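Local coordinates for protein 6-phospho-beta-glucosidase BglT (Thermotoga maritima, PDB 1UP7) that hydrolyses cellobiose 6'-phosphate to glucose 6-phosphate and glucose, using NAD+ and a manganese ion as cofactors, at residues A[400-403]-A[404-408]; A[149-152]-A[153-157]; A[375-379]-A[380-384]. All blocks are in the same frame, centred on the assembly; numbering follows the deposited sequence.

Contact 1. Residues A[400-403]-A[404-408]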
loop_
_atom_site.group_PDB
_atom_site.type_symbol
_atom_site.label_atom_id
_atom_site.label_comp_id
_atom_site.label_asym_id
_atom_site.label_seq_id
_atom_site.Cartn_x
_atom_site.Cartn_y
_atom_site.Cartn_z
ATOM N N LYS A 400 -7.696 16.338 -31.856
ATOM C CA LYS A 400 -7.559 17.784 -31.911
ATOM C C LYS A 400 -8.800 18.495 -32.372
ATOM O O LYS A 400 -9.208 19.483 -31.739
ATOM C CB LYS A 400 -6.390 18.184 -32.809
ATOM C CG LYS A 400 -5.271 18.768 -32.033
ATOM C CD LYS A 400 -4.042 18.802 -32.897
ATOM C CE LYS A 400 -3.296 20.096 -32.669
ATOM N NZ LYS A 400 -4.207 21.104 -32.077
ATOM N N ASP A 401 -9.370 18.043 -33.484
ATOM C CA ASP A 401 -10.582 18.676 -33.995
ATOM C C ASP A 401 -11.713 18.535 -32.979
ATOM O O ASP A 401 -12.448 19.487 -32.752
ATOM C CB ASP A 401 -10.995 18.095 -35.355
ATOM C CG ASP A 401 -10.082 18.523 -36.477
ATOM O OD1 ASP A 401 -9.457 19.586 -36.366
ATOM O OD2 ASP A 401 -9.929 17.862 -37.521
ATOM N N LEU A 402 -11.832 17.363 -32.371
ATOM C CA LEU A 402 -12.888 17.134 -31.384
ATOM C C LEU A 402 -12.766 18.128 -30.206
ATOM O O LEU A 402 -13.765 18.790 -29.822
ATOM C CB LEU A 402 -12.890 15.672 -30.866
ATOM C CG LEU A 402 -13.816 15.342 -29.695
ATOM C CD1 LEU A 402 -15.256 15.623 -30.083
ATOM C CD2 LEU A 402 -13.628 13.871 -29.212
ATOM N N LEU A 403 -11.552 18.226 -29.641
ATOM C CA LEU A 403 -11.313 19.160 -28.532
ATOM C C LEU A 403 -11.669 20.597 -28.902
ATOM O O LEU A 403 -12.284 21.302 -28.116
ATOM C CB LEU A 403 -9.877 19.084 -27.972
ATOM C CG LEU A 403 -9.569 20.006 -26.739
ATOM C CD1 LEU A 403 -10.446 19.776 -25.488
ATOM C CD2 LEU A 403 -8.114 19.981 -26.320
ATOM N N GLU A 404 -11.309 21.006 -30.113
ATOM C CA GLU A 404 -11.596 22.347 -30.602
ATOM C C GLU A 404 -13.077 22.604 -30.661
ATOM O O GLU A 404 -13.515 23.669 -30.255
ATOM C CB GLU A 404 -10.994 22.558 -31.990
ATOM C CG GLU A 404 -9.810 23.486 -31.986
ATOM C CD GLU A 404 -8.512 22.776 -32.324
ATOM O OE1 GLU A 404 -8.203 22.624 -33.563
ATOM O OE2 GLU A 404 -7.811 22.390 -31.333
ATOM N N GLU A 405 -13.842 21.634 -31.170
ATOM C CA GLU A 405 -15.292 21.747 -31.224
ATOM C C GLU A 405 -15.889 21.894 -29.826
ATOM O O GLU A 405 -16.749 22.756 -29.584
ATOM C CB GLU A 405 -15.893 20.534 -31.898
ATOM C CG GLU A 405 -16.426 20.846 -33.275
ATOM C CD GLU A 405 -17.524 19.890 -33.686
ATOM O OE1 GLU A 405 -17.214 18.714 -33.895
ATOM O OE2 GLU A 405 -18.678 20.319 -33.799
ATOM N N ILE A 406 -15.416 21.057 -28.906
ATOM C CA ILE A 406 -15.895 21.078 -27.539
ATOM C C ILE A 406 -15.590 22.439 -26.873
ATOM O O ILE A 406 -16.460 23.021 -26.206
ATOM C CB ILE A 406 -15.251 19.954 -26.705
ATOM C CG1 ILE A 406 -15.791 18.566 -27.095
ATOM C CG2 ILE A 406 -15.403 20.248 -25.182
ATOM C CD1 ILE A 406 -14.878 17.426 -26.555
ATOM N N LEU A 407 -14.358 22.934 -27.021
ATOM C CA LEU A 407 -13.987 24.232 -26.419
ATOM C C LEU A 407 -14.744 25.396 -27.026
ATOM O O LEU A 407 -15.134 26.350 -26.307
ATOM C CB LEU A 407 -12.479 24.519 -26.464
ATOM C CG LEU A 407 -11.618 23.493 -25.727
ATOM C CD1 LEU A 407 -10.142 23.788 -25.976
ATOM C CD2 LEU A 407 -11.971 23.442 -24.224
ATOM N N GLU A 408 -14.984 25.339 -28.337
ATOM C CA GLU A 408 -15.790 26.410 -28.921
ATOM C C GLU A 408 -17.246 26.355 -28.410
ATOM O O GLU A 408 -17.811 27.398 -28.071
ATOM C CB GLU A 408 -15.673 26.446 -30.446
ATOM C CG GLU A 408 -16.420 27.598 -31.104
ATOM C CD GLU A 408 -15.894 28.977 -30.685
ATOM O OE1 GLU A 408 -14.769 29.069 -30.117
ATOM O OE2 GLU A 408 -16.599 30.002 -30.934
#
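L402 and L403 each touch the side chain four residues on, I406 and L407. These two pairs form the close-packed side of this stretch of helix. L402 CG lies 3.9 Å from I406 CD1, and the two side chains cross obliquely. I406 has CG1 beside its backbone N (chi1 -72°), and this lays CD1 back over the preceding turn. L403 and L407 meet in the same way. L403 CG is 3.9 Å from L407 CD1, and the CD1 branch of L403 rests against L407 CG. Neighbouring helices cover this side. V109 and S113 of helix 109-131 press on I406, while F112, L384 and L387 press on L403. Beneath the side chains the backbone bonds are regular, from E404 N to K400 O at 3.1 Å to L407 N to L403 O at 2.9 Å.

The polar side is looser. K400 and E404 run side by side and point the same way, but their salt bridge is long, 3.9 Å from NZ to OE2. K400 also makes a cation-pi contact with W231 of the second subunit. E404 OE1 stands 4.3 Å from D401 OD1, a pair of like charges that the nearby lysine probably eases. E404 is exposed to solvent. E405 is held more firmly, because its OE1 meets K98 and Y99. One apolar side packed on other helices and one charged side facing outward make this an amphipathic helix, here the C-terminal helix 396-409.

Contact 2. Residues A[149-152]-A[153-157]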
loop_
_atom_site.group_PDB
_atom_site.type_symbol
_atom_site.label_atom_id
_atom_site.label_comp_id
_atom_site.label_asym_id
_atom_site.label_seq_id
_atom_site.Cartn_x
_atom_site.Cartn_y
_atom_site.Cartn_z
ATOM N N GLU A 149 -14.688 13.072 -7.084
ATOM C CA GLU A 149 -13.237 12.880 -7.147
ATOM C C GLU A 149 -12.561 14.247 -7.058
ATOM O O GLU A 149 -11.612 14.447 -6.318
ATOM C CB GLU A 149 -12.813 12.197 -8.448
ATOM C CG GLU A 149 -11.296 12.088 -8.677
ATOM C CD GLU A 149 -10.572 11.185 -7.674
ATOM O OE1 GLU A 149 -11.138 10.164 -7.244
ATOM O OE2 GLU A 149 -9.420 11.491 -7.320
ATOM N N PHE A 150 -13.077 15.189 -7.832
ATOM C CA PHE A 150 -12.519 16.521 -7.887
ATOM C C PHE A 150 -12.616 17.262 -6.539
ATOM O O PHE A 150 -11.598 17.796 -6.049
ATOM C CB PHE A 150 -13.207 17.292 -9.007
ATOM C CG PHE A 150 -12.884 18.758 -9.055
ATOM C CD1 PHE A 150 -11.594 19.197 -9.357
ATOM C CD2 PHE A 150 -13.898 19.701 -8.860
ATOM C CE1 PHE A 150 -11.302 20.579 -9.459
ATOM C CE2 PHE A 150 -13.633 21.056 -8.947
ATOM C CZ PHE A 150 -12.332 21.509 -9.260
ATOM N N VAL A 151 -13.805 17.275 -5.934
ATOM C CA VAL A 151 -13.982 17.953 -4.664
ATOM C C VAL A 151 -13.235 17.293 -3.495
ATOM O O VAL A 151 -12.578 17.997 -2.704
ATOM C CB VAL A 151 -15.450 18.129 -4.270
ATOM C CG1 VAL A 151 -15.538 18.836 -2.883
ATOM C CG2 VAL A 151 -16.219 18.907 -5.352
ATOM N N ARG A 152 -13.312 15.976 -3.380
ATOM C CA ARG A 152 -12.632 15.277 -2.277
ATOM C C ARG A 152 -11.112 15.333 -2.370
ATOM O O ARG A 152 -10.436 15.553 -1.362
ATOM C CB ARG A 152 -13.061 13.811 -2.215
ATOM C CG ARG A 152 -14.495 13.631 -1.793
ATOM C CD ARG A 152 -14.827 14.183 -0.420
ATOM N NE ARG A 152 -13.893 13.717 0.602
ATOM C CZ ARG A 152 -14.020 12.580 1.287
ATOM N NH1 ARG A 152 -15.024 11.744 1.072
ATOM N NH2 ARG A 152 -13.118 12.271 2.190
ATOM N N ASN A 153 -10.580 15.137 -3.579
ATOM C CA ASN A 153 -9.141 14.949 -3.739
ATOM C C ASN A 153 -8.355 16.159 -4.219
ATOM O O ASN A 153 -7.143 16.193 -4.100
ATOM C CB ASN A 153 -8.881 13.708 -4.615
ATOM C CG ASN A 153 -9.208 12.416 -3.873
ATOM O OD1 ASN A 153 -9.139 12.370 -2.644
ATOM N ND2 ASN A 153 -9.582 11.380 -4.609
ATOM N N TYR A 154 -9.034 17.155 -4.765
ATOM C CA TYR A 154 -8.333 18.325 -5.273
ATOM C C TYR A 154 -8.763 19.598 -4.544
ATOM O O TYR A 154 -7.918 20.375 -4.164
ATOM C CB TYR A 154 -8.483 18.445 -6.789
ATOM C CG TYR A 154 -7.863 17.275 -7.521
ATOM C CD1 TYR A 154 -8.550 16.069 -7.622
ATOM C CD2 TYR A 154 -6.559 17.363 -8.060
ATOM C CE1 TYR A 154 -7.995 14.978 -8.263
ATOM C CE2 TYR A 154 -5.989 16.270 -8.702
ATOM C CZ TYR A 154 -6.719 15.087 -8.798
ATOM O OH TYR A 154 -6.218 14.005 -9.449
ATOM N N LEU A 155 -10.071 19.799 -4.309
ATOM C CA LEU A 155 -10.491 20.899 -3.409
ATOM C C LEU A 155 -10.371 20.510 -1.934
ATOM O O LEU A 155 -10.327 21.373 -1.070
ATOM C CB LEU A 155 -11.899 21.393 -3.716
ATOM C CG LEU A 155 -12.234 21.609 -5.204
ATOM C CD1 LEU A 155 -13.651 22.105 -5.294
ATOM C CD2 LEU A 155 -11.266 22.593 -5.928
ATOM N N GLU A 156 -10.316 19.202 -1.648
ATOM C CA GLU A 156 -10.104 18.706 -0.286
ATOM C C GLU A 156 -11.192 19.242 0.637
ATOM O O GLU A 156 -10.922 19.728 1.734
ATOM C CB GLU A 156 -8.666 19.031 0.237
ATOM C CG GLU A 156 -7.547 18.372 -0.595
ATOM C CD GLU A 156 -6.127 18.666 -0.101
ATOM O OE1 GLU A 156 -5.876 18.656 1.116
ATOM O OE2 GLU A 156 -5.227 18.897 -0.934
ATOM N N TYR A 157 -12.431 19.160 0.176
ATOM C CA TYR A 157 -13.576 19.430 1.024
ATOM C C TYR A 157 -14.232 18.110 1.398
ATOM O O TYR A 157 -14.821 17.446 0.542
ATOM C CB TYR A 157 -14.554 20.353 0.297
ATOM C CG TYR A 157 -15.645 20.867 1.196
ATOM C CD1 TYR A 157 -15.392 21.888 2.121
ATOM C CD2 TYR A 157 -16.918 20.316 1.149
ATOM C CE1 TYR A 157 -16.391 22.356 2.945
ATOM C CE2 TYR A 157 -17.925 20.778 1.966
ATOM C CZ TYR A 157 -17.665 21.786 2.868
ATOM O OH TYR A 157 -18.674 22.230 3.698
#
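With chi1 at 174° and a bend at chi2 (66°), E149 swings its carboxylate round to N153, whose CG stands beside its own backbone N. N153 ND2 donates to E149 OE2 at 2.7 Å. The oxygen lies nearly in the amide plane, but the donor reaches it from above the carboxylate plane. Both side chains have further polar partners. E149 OE1 meets K365, OE2 meets R369, and N153 OD1 accepts from R320.

On another side of the helix L155 packs over one face of the F150 ring. Its CG is 4.2 Å from the ring centroid, 20° off the normal, a CH-pi contact offset toward the rim. The CD2 methyl of L155 reaches F150 CZ at 3.7 Å.

The helix widens as it ends. F150 O keeps the regular bond from Y154 N at 2.9 Å and adds one from L155 N at 3.1 Å, five residues on; this second bond is the pi-type turn. E156 then takes positive phi, and Y157 N bonds to V151 O at 3.1 Å. Y157 CB lies against V151 CG1, and its hydroxyl bonds to A135 O. The contact closes helix 144-155 of the beta-alpha-beta unit with strands 136-139 and 160-162, part of the Rossmann-type NAD-binding fold.

Contact 3. Residues A[375-379]-A[380-384]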
loop_
_atom_site.group_PDB
_atom_site.type_symbol
_atom_site.label_atom_id
_atom_site.label_comp_id
_atom_site.label_asym_id
_atom_site.label_seq_id
_atom_site.Cartn_x
_atom_site.Cartn_y
_atom_site.Cartn_z
ATOM N N TYR A 375 -7.930 20.775 -16.294
ATOM C CA TYR A 375 -8.742 21.902 -15.912
ATOM C C TYR A 375 -7.980 22.806 -14.939
ATOM O O TYR A 375 -7.970 24.013 -15.136
ATOM C CB TYR A 375 -10.116 21.470 -15.398
ATOM C CG TYR A 375 -10.710 22.565 -14.621
ATOM C CD1 TYR A 375 -11.358 23.598 -15.262
ATOM C CD2 TYR A 375 -10.559 22.623 -13.237
ATOM C CE1 TYR A 375 -11.865 24.663 -14.547
ATOM C CE2 TYR A 375 -11.060 23.681 -12.515
ATOM C CZ TYR A 375 -11.707 24.686 -13.183
ATOM O OH TYR A 375 -12.219 25.738 -12.511
ATOM N N LEU A 376 -7.313 22.220 -13.935
ATOM C CA LEU A 376 -6.596 23.019 -12.919
ATOM C C LEU A 376 -5.475 23.829 -13.528
ATOM O O LEU A 376 -5.174 24.935 -13.091
ATOM C CB LEU A 376 -6.056 22.155 -11.769
ATOM C CG LEU A 376 -7.157 21.598 -10.842
ATOM C CD1 LEU A 376 -6.594 20.570 -9.895
ATOM C CD2 LEU A 376 -7.841 22.763 -10.064
ATOM N N LYS A 377 -4.858 23.301 -14.576
ATOM C CA LYS A 377 -3.802 24.050 -15.223
ATOM C C LYS A 377 -4.339 24.863 -16.405
ATOM O O LYS A 377 -3.553 25.517 -17.089
ATOM C CB LYS A 377 -2.686 23.110 -15.663
ATOM C CG LYS A 377 -1.554 23.038 -14.683
ATOM C CD LYS A 377 -1.446 21.637 -14.118
ATOM C CE LYS A 377 -0.075 21.034 -14.420
ATOM N NZ LYS A 377 0.904 21.491 -13.405
ATOM N N ARG A 378 -5.661 24.792 -16.651
ATOM C CA ARG A 378 -6.284 25.462 -17.797
ATOM C C ARG A 378 -5.552 25.162 -19.081
ATOM O O ARG A 378 -5.240 26.071 -19.865
ATOM C CB ARG A 378 -6.337 26.981 -17.593
ATOM C CG ARG A 378 -7.184 27.401 -16.449
ATOM C CD ARG A 378 -8.591 26.868 -16.506
ATOM N NE ARG A 378 -9.411 27.645 -15.582
ATOM C CZ ARG A 378 -9.468 27.456 -14.273
ATOM N NH1 ARG A 378 -8.771 26.476 -13.677
ATOM N NH2 ARG A 378 -10.239 28.263 -13.555
ATOM N N SER A 379 -5.308 23.886 -19.319
ATOM C CA SER A 379 -4.370 23.473 -20.356
ATOM C C SER A 379 -5.017 22.666 -21.461
ATOM O O SER A 379 -5.558 21.572 -21.211
ATOM C CB SER A 379 -3.247 22.656 -19.709
ATOM O OG SER A 379 -2.425 22.092 -20.687
ATOM N N LYS A 380 -4.921 23.198 -22.675
ATOM C CA LYS A 380 -5.434 22.559 -23.877
ATOM C C LYS A 380 -4.656 21.269 -24.139
ATOM O O LYS A 380 -5.229 20.244 -24.417
ATOM C CB LYS A 380 -5.277 23.517 -25.041
ATOM C CG LYS A 380 -6.466 23.538 -25.929
ATOM C CD LYS A 380 -6.176 24.058 -27.343
ATOM C CE LYS A 380 -6.306 25.588 -27.412
ATOM N NZ LYS A 380 -5.864 26.124 -28.811
ATOM N N LYS A 381 -3.337 21.333 -24.038
ATOM C CA LYS A 381 -2.468 20.162 -24.199
ATOM C C LYS A 381 -2.859 19.028 -23.264
ATOM O O LYS A 381 -2.969 17.874 -23.684
ATOM C CB LYS A 381 -1.000 20.516 -23.900
ATOM C CG LYS A 381 -0.255 21.006 -25.091
ATOM C CD LYS A 381 1.065 21.768 -24.722
ATOM C CE LYS A 381 1.810 22.100 -26.040
ATOM N NZ LYS A 381 2.636 23.358 -25.941
ATOM N N LEU A 382 -3.053 19.343 -21.990
ATOM C CA LEU A 382 -3.383 18.298 -21.034
ATOM C C LEU A 382 -4.797 17.767 -21.214
ATOM O O LEU A 382 -5.056 16.614 -20.904
ATOM C CB LEU A 382 -3.095 18.742 -19.596
ATOM C CG LEU A 382 -1.605 19.089 -19.326
ATOM C CD1 LEU A 382 -1.432 19.674 -17.936
ATOM C CD2 LEU A 382 -0.636 17.893 -19.551
ATOM N N ALA A 383 -5.687 18.599 -21.762
ATOM C CA ALA A 383 -7.051 18.174 -22.071
ATOM C C ALA A 383 -7.050 17.153 -23.213
ATOM O O ALA A 383 -7.792 16.165 -23.168
ATOM C CB ALA A 383 -7.946 19.369 -22.400
ATOM N N LEU A 384 -6.194 17.378 -24.209
ATOM C CA LEU A 384 -5.984 16.401 -25.289
ATOM C C LEU A 384 -5.546 15.043 -24.716
ATOM O O LEU A 384 -6.066 14.013 -25.089
ATOM C CB LEU A 384 -4.880 16.905 -26.211
ATOM C CG LEU A 384 -5.035 17.051 -27.711
ATOM C CD1 LEU A 384 -6.476 17.389 -28.192
ATOM C CD2 LEU A 384 -3.994 18.097 -28.190
#
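S379 caps the helix that begins at K380. Its OG accepts a hydrogen bond from L382 N at 3.1 Å, and the bond is nearly straight (165°). OG stands anti to the backbone N (chi1 172°), which turns it toward the amides of the first helical turn. The carbonyl of S379 adds a second link, accepting from A383 N at 3.0 Å. L382 closes over the cap. Its CG comes within 3.4 Å of S379 OG, and its CD1 touches S379 CB at 3.9 Å. A383 CB packs against S379 O. The bent chain of K377 brings CE to 4.0 Å from L382 CD1, a light contact at the surface.

The cap follows directly on the end of helix 355-376. R378 has positive phi and makes two bonds back into the last turn, which is a Schellman motif. One helix is thus ended and the next begun within a few residues. Here a Schellman motif followed at once by an N-cap serine joins helices 355-376 and 380-389 in the C-terminal domain of this family 4 glycosidase.

R378 is itself fixed by Y375. Y375 O accepts from both R378 N and R378 NH1, which reach it from opposite faces of the carbonyl plane. R378 NH1 is 3.0 Å from Y375 O. R378 NH1 also lies over one face of the Y375 ring, toward the rim, and Y375 CE1 sits 3.6 Å above the centre of the R378 guanidinium.

Further out, helix 109-131 holds Y375. Its hydroxyl bonds to E123, and its ring meets F119 edge-to-face. The backbones of R378 and K380 bond to the C-terminal G417. In the second subunit S235 packs on L382 and D234 on K381.

Overall arrangement
Contact 3 stands between the other two. Its centre is about 13 Å from that of contact 1 and about 18 Å from that of contact 2, and it touches both. L403 CD2 of contact 1 packs on L384 CD1 at 3.6 Å. Toward contact 2, L376 CD1 meets Y154 CD2 at 3.7 Å. Contacts 1 and 2 do not touch, and their nearest atoms are about 15 Å apart. Helix 109-131 packs against all three. Contact 2 touches neither NAD nor N142. The F150 side chain is about 13 Å from bound NAD, and that of E149 about 12 Å from that of substrate-binding N142. Contacts 1 and 3 lie away from the annotated sites.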